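Local coordinates for protein BT_4661 (PDB 4AK2) that probably binds heparin and heparan sulphate at the cell surface of a gut bacterium, as a SusE-like protein of its heparin utilisation locus, at residues A25-I30 with T128-Q133. Residues are numbered along the deposited sequence; the frame is centred on the assembly and turned at random.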
ATOM      1  N   ALA A  25      -8.240  -1.845   4.889  1.00 11.03           N
ATOM      2  CA  ALA A  25      -8.349  -1.798   3.431  1.00 11.07           C
ATOM      3  C   ALA A  25      -8.820  -3.144   2.906  1.00 10.50           C
ATOM      4  O   ALA A  25      -8.699  -4.196   3.577  1.00 10.83           O
ATOM      5  CB  ALA A  25      -6.963  -1.460   2.835  1.00 12.00           C
ATOM      6  N   ASP A  26      -9.342  -3.108   1.664  1.00 11.46           N
ATOM      7  CA  ASP A  26      -9.607  -4.344   0.931  1.00 11.43           C
ATOM      8  C   ASP A  26      -8.278  -4.908   0.446  1.00 10.18           C
ATOM      9  O   ASP A  26      -7.551  -4.225  -0.319  1.00 12.20           O
ATOM     10  CB  ASP A  26     -10.563  -4.089  -0.233  1.00 11.52           C
ATOM     11  CG  ASP A  26     -11.992  -3.861   0.206  1.00 11.32           C
ATOM     12  OD1 ASP A  26     -12.323  -4.130   1.389  1.00 12.90           O
ATOM     13  OD2 ASP A  26     -12.797  -3.426  -0.652  1.00 13.43           O
ATOM     14  N   GLN A  27      -7.899  -6.076   0.933  1.00 10.53           N
ATOM     15  CA  GLN A  27      -6.526  -6.565   0.739  1.00 10.81           C
ATOM     16  C   GLN A  27      -6.451  -8.065   0.828  1.00 10.61           C
ATOM     17  O   GLN A  27      -7.105  -8.682   1.657  1.00 12.06           O
ATOM     18  CB  GLN A  27      -5.601  -5.878   1.754  1.00 11.28           C
ATOM     19  CG  GLN A  27      -5.803  -6.343   3.211  1.00 11.77           C
ATOM     20  CD  GLN A  27      -5.176  -5.367   4.178  1.00 10.67           C
ATOM     21  OE1 GLN A  27      -3.989  -5.393   4.428  1.00 11.91           O
ATOM     22  NE2 GLN A  27      -6.029  -4.495   4.769  1.00 11.78           N
ATOM     23  N   PHE A  28      -5.692  -8.666  -0.104  1.00 12.06           N
ATOM     24  CA  PHE A  28      -5.622 -10.105  -0.270  1.00 12.20           C
ATOM     25  C   PHE A  28      -4.208 -10.579  -0.410  1.00 12.66           C
ATOM     26  O   PHE A  28      -3.460 -10.043  -1.214  1.00 13.08           O
ATOM     27  CB  PHE A  28      -6.462 -10.534  -1.509  1.00 12.74           C
ATOM     28  CG  PHE A  28      -7.899 -10.181  -1.308  1.00 12.05           C
ATOM     29  CD1 PHE A  28      -8.382  -8.920  -1.637  1.00 13.31           C
ATOM     30  CD2 PHE A  28      -8.763 -11.075  -0.673  1.00 13.44           C
ATOM     31  CE1 PHE A  28      -9.703  -8.557  -1.333  1.00 13.16           C
ATOM     32  CE2 PHE A  28     -10.085 -10.707  -0.373  1.00 13.63           C
ATOM     33  CZ  PHE A  28     -10.537  -9.467  -0.678  1.00 13.85           C
ATOM     34  N   ARG A  29      -3.849 -11.564   0.394  1.00 13.22           N
ATOM     35  CA  ARG A  29      -2.540 -12.171   0.331  1.00 12.94           C
ATOM     36  C   ARG A  29      -2.618 -13.468  -0.443  1.00 13.50           C
ATOM     37  O   ARG A  29      -3.522 -14.288  -0.251  1.00 14.24           O
ATOM     38  CB  ARG A  29      -2.001 -12.437   1.762  1.00 13.47           C
ATOM     39  CG  ARG A  29      -0.684 -13.223   1.750  1.00 13.20           C
ATOM     40  CD  ARG A  29       0.006 -13.168   3.106  1.00 13.88           C
ATOM     41  NE  ARG A  29       0.588 -11.852   3.347  1.00 13.24           N
ATOM     42  CZ  ARG A  29       0.476 -11.130   4.471  1.00 12.71           C
ATOM     43  NH1 ARG A  29      -0.252 -11.546   5.554  1.00 15.27           N
ATOM     44  NH2 ARG A  29       1.098  -9.961   4.509  1.00 14.41           N
ATOM     45  N   ILE A  30      -1.633 -13.666  -1.307  1.00 14.77           N
ATOM     46  CA  ILE A  30      -1.365 -14.972  -1.911  1.00 14.58           C
ATOM     47  C   ILE A  30      -0.260 -15.584  -1.055  1.00 14.39           C
ATOM     48  O   ILE A  30       0.839 -15.019  -0.950  1.00 16.31           O
ATOM     49  CB  ILE A  30      -0.938 -14.857  -3.390  1.00 15.24           C
ATOM     50  CG1 ILE A  30      -2.028 -14.118  -4.192  1.00 18.05           C
ATOM     51  CG2 ILE A  30      -0.658 -16.246  -3.951  1.00 17.80           C
ATOM     52  CD1 ILE A  30      -1.877 -12.620  -4.295  1.00 20.48           C
ATOM     53  N   THR A 128       0.465  -7.807   8.647  1.00 13.41           N
ATOM     54  CA  THR A 128      -0.967  -8.163   8.606  1.00 12.73           C
ATOM     55  C   THR A 128      -1.686  -7.156   9.485  1.00 11.72           C
ATOM     56  O   THR A 128      -1.669  -7.316  10.723  1.00 13.70           O
ATOM     57  CB  THR A 128      -1.182  -9.600   9.120  1.00 14.28           C
ATOM     58  OG1 THR A 128      -0.456 -10.511   8.295  1.00 17.28           O
ATOM     59  CG2 THR A 128      -2.674  -9.972   9.133  1.00 16.05           C
ATOM     60  N   PRO A 129      -2.357  -6.151   8.924  1.00 11.92           N
ATOM     61  CA  PRO A 129      -2.568  -5.874   7.503  1.00 12.23           C
ATOM     62  C   PRO A 129      -1.312  -5.353   6.837  1.00 12.05           C
ATOM     63  O   PRO A 129      -0.464  -4.722   7.441  1.00 11.70           O
ATOM     64  CB  PRO A 129      -3.639  -4.755   7.540  1.00 11.83           C
ATOM     65  CG  PRO A 129      -3.335  -4.012   8.821  1.00 11.76           C
ATOM     66  CD  PRO A 129      -2.963  -5.099   9.784  1.00 12.40           C
ATOM     67  N   PHE A 130      -1.259  -5.614   5.529  1.00 11.45           N
ATOM     68  CA  PHE A 130      -0.152  -5.099   4.684  1.00 11.43           C
ATOM     69  C   PHE A 130      -0.470  -3.780   4.043  1.00 10.49           C
ATOM     70  O   PHE A 130       0.369  -3.250   3.289  1.00 12.24           O
ATOM     71  CB  PHE A 130       0.353  -6.132   3.695  1.00 11.38           C
ATOM     72  CG  PHE A 130      -0.660  -6.529   2.643  1.00 10.85           C
ATOM     73  CD1 PHE A 130      -0.743  -5.789   1.435  1.00 12.35           C
ATOM     74  CD2 PHE A 130      -1.505  -7.637   2.810  1.00 12.59           C
ATOM     75  CE1 PHE A 130      -1.635  -6.169   0.448  1.00 12.07           C
ATOM     76  CE2 PHE A 130      -2.409  -8.011   1.830  1.00 12.06           C
ATOM     77  CZ  PHE A 130      -2.470  -7.261   0.654  1.00 12.60           C
ATOM     78  N   VAL A 131      -1.644  -3.202   4.279  1.00 10.97           N
ATOM     79  CA  VAL A 131      -1.979  -1.851   3.870  1.00 10.88           C
ATOM     80  C   VAL A 131      -2.084  -1.039   5.166  1.00 10.39           C
ATOM     81  O   VAL A 131      -2.994  -1.297   5.994  1.00 12.14           O
ATOM     82  CB  VAL A 131      -3.271  -1.754   3.081  1.00 11.19           C
ATOM     83  CG1 VAL A 131      -3.512  -0.318   2.597  1.00 12.12           C
ATOM     84  CG2 VAL A 131      -3.253  -2.724   1.868  1.00 11.68           C
ATOM     85  N   PHE A 132      -1.161  -0.128   5.395  1.00 10.08           N
ATOM     86  CA  PHE A 132      -1.156   0.717   6.581  1.00 10.56           C
ATOM     87  C   PHE A 132      -1.968   1.962   6.228  1.00 11.26           C
ATOM     88  O   PHE A 132      -1.519   2.780   5.403  1.00 11.48           O
ATOM     89  CB  PHE A 132       0.323   1.062   6.967  1.00 12.08           C
ATOM     90  CG  PHE A 132       0.426   2.099   8.067  1.00 13.51           C
ATOM     91  CD1 PHE A 132      -0.581   2.224   9.053  1.00 16.88           C
ATOM     92  CD2 PHE A 132       1.514   2.984   8.114  1.00 16.85           C
ATOM     93  CE1 PHE A 132      -0.513   3.182  10.090  1.00 18.56           C
ATOM     94  CE2 PHE A 132       1.608   3.931   9.177  1.00 18.62           C
ATOM     95  CZ  PHE A 132       0.571   4.047  10.115  1.00 21.26           C
ATOM     96  N   GLN A 133      -3.142   2.137   6.842  1.00 11.55           N
ATOM     97  CA  GLN A 133      -4.003   3.263   6.642  1.00 12.14           C
ATOM     98  C   GLN A 133      -3.629   4.348   7.629  1.00 12.70           C
ATOM     99  O   GLN A 133      -3.764   4.135   8.865  1.00 17.52           O
ATOM    100  CB  GLN A 133      -5.468   2.859   6.843  1.00 12.96           C
ATOM    101  CG  GLN A 133      -5.886   1.866   5.740  1.00 12.78           C
ATOM    102  CD  GLN A 133      -7.355   1.486   5.883  1.00 13.34           C
ATOM    103  OE1 GLN A 133      -7.772   1.007   6.940  1.00 14.86           O
ATOM    104  NE2 GLN A 133      -8.131   1.652   4.812  1.00 15.31           N
TER
HETATM  105  O   HOH W   1      -5.620  -2.041   6.331  1.00 11.78           O
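Gln27 and Arg29 join strand 27-30, an outermost strand of the four-stranded sheet, to the cis-proline turn leading into strand 131-134 of the other sheet, a mainly side-chain-to-backbone contact at one of the places where the two sheets come together. Glutamine suits its place because a side chain long enough to reach the turn carries both an acceptor and a donor. Its OE1 takes two backbone N-H groups, that of Val131 at 3.2 Å and, weakly, that of Phe130 at 3.0 Å. Its NE2 binds Ala25 O at 2.9 Å and a water that also bridges Ala25 N and Val131 O, so the amide cannot easily flip. OE1 also lies over one face of the Phe130 ring, amide and ring planes nearly perpendicular, while Gln27 CB rests on Phe130 CZ. With an alanine here, the N-H groups of Phe130 and Val131 would probably lose their shared acceptor, and Ala25 O and the water a donor. Farther along, Arg29, bent at chi3 (-73°), brings NH1 to Thr128 OG1 at 2.9 Å, in the guanidinium plane; its several N-H groups let it serve His114 and Tyr127 O as well. At the other end small Ala25 suits close packing, its CB 3.6 Å from Val131 CG1. Directional polar bonds thus help to set how the turn sits against the strand, with a small apolar contact at the Ala25 end.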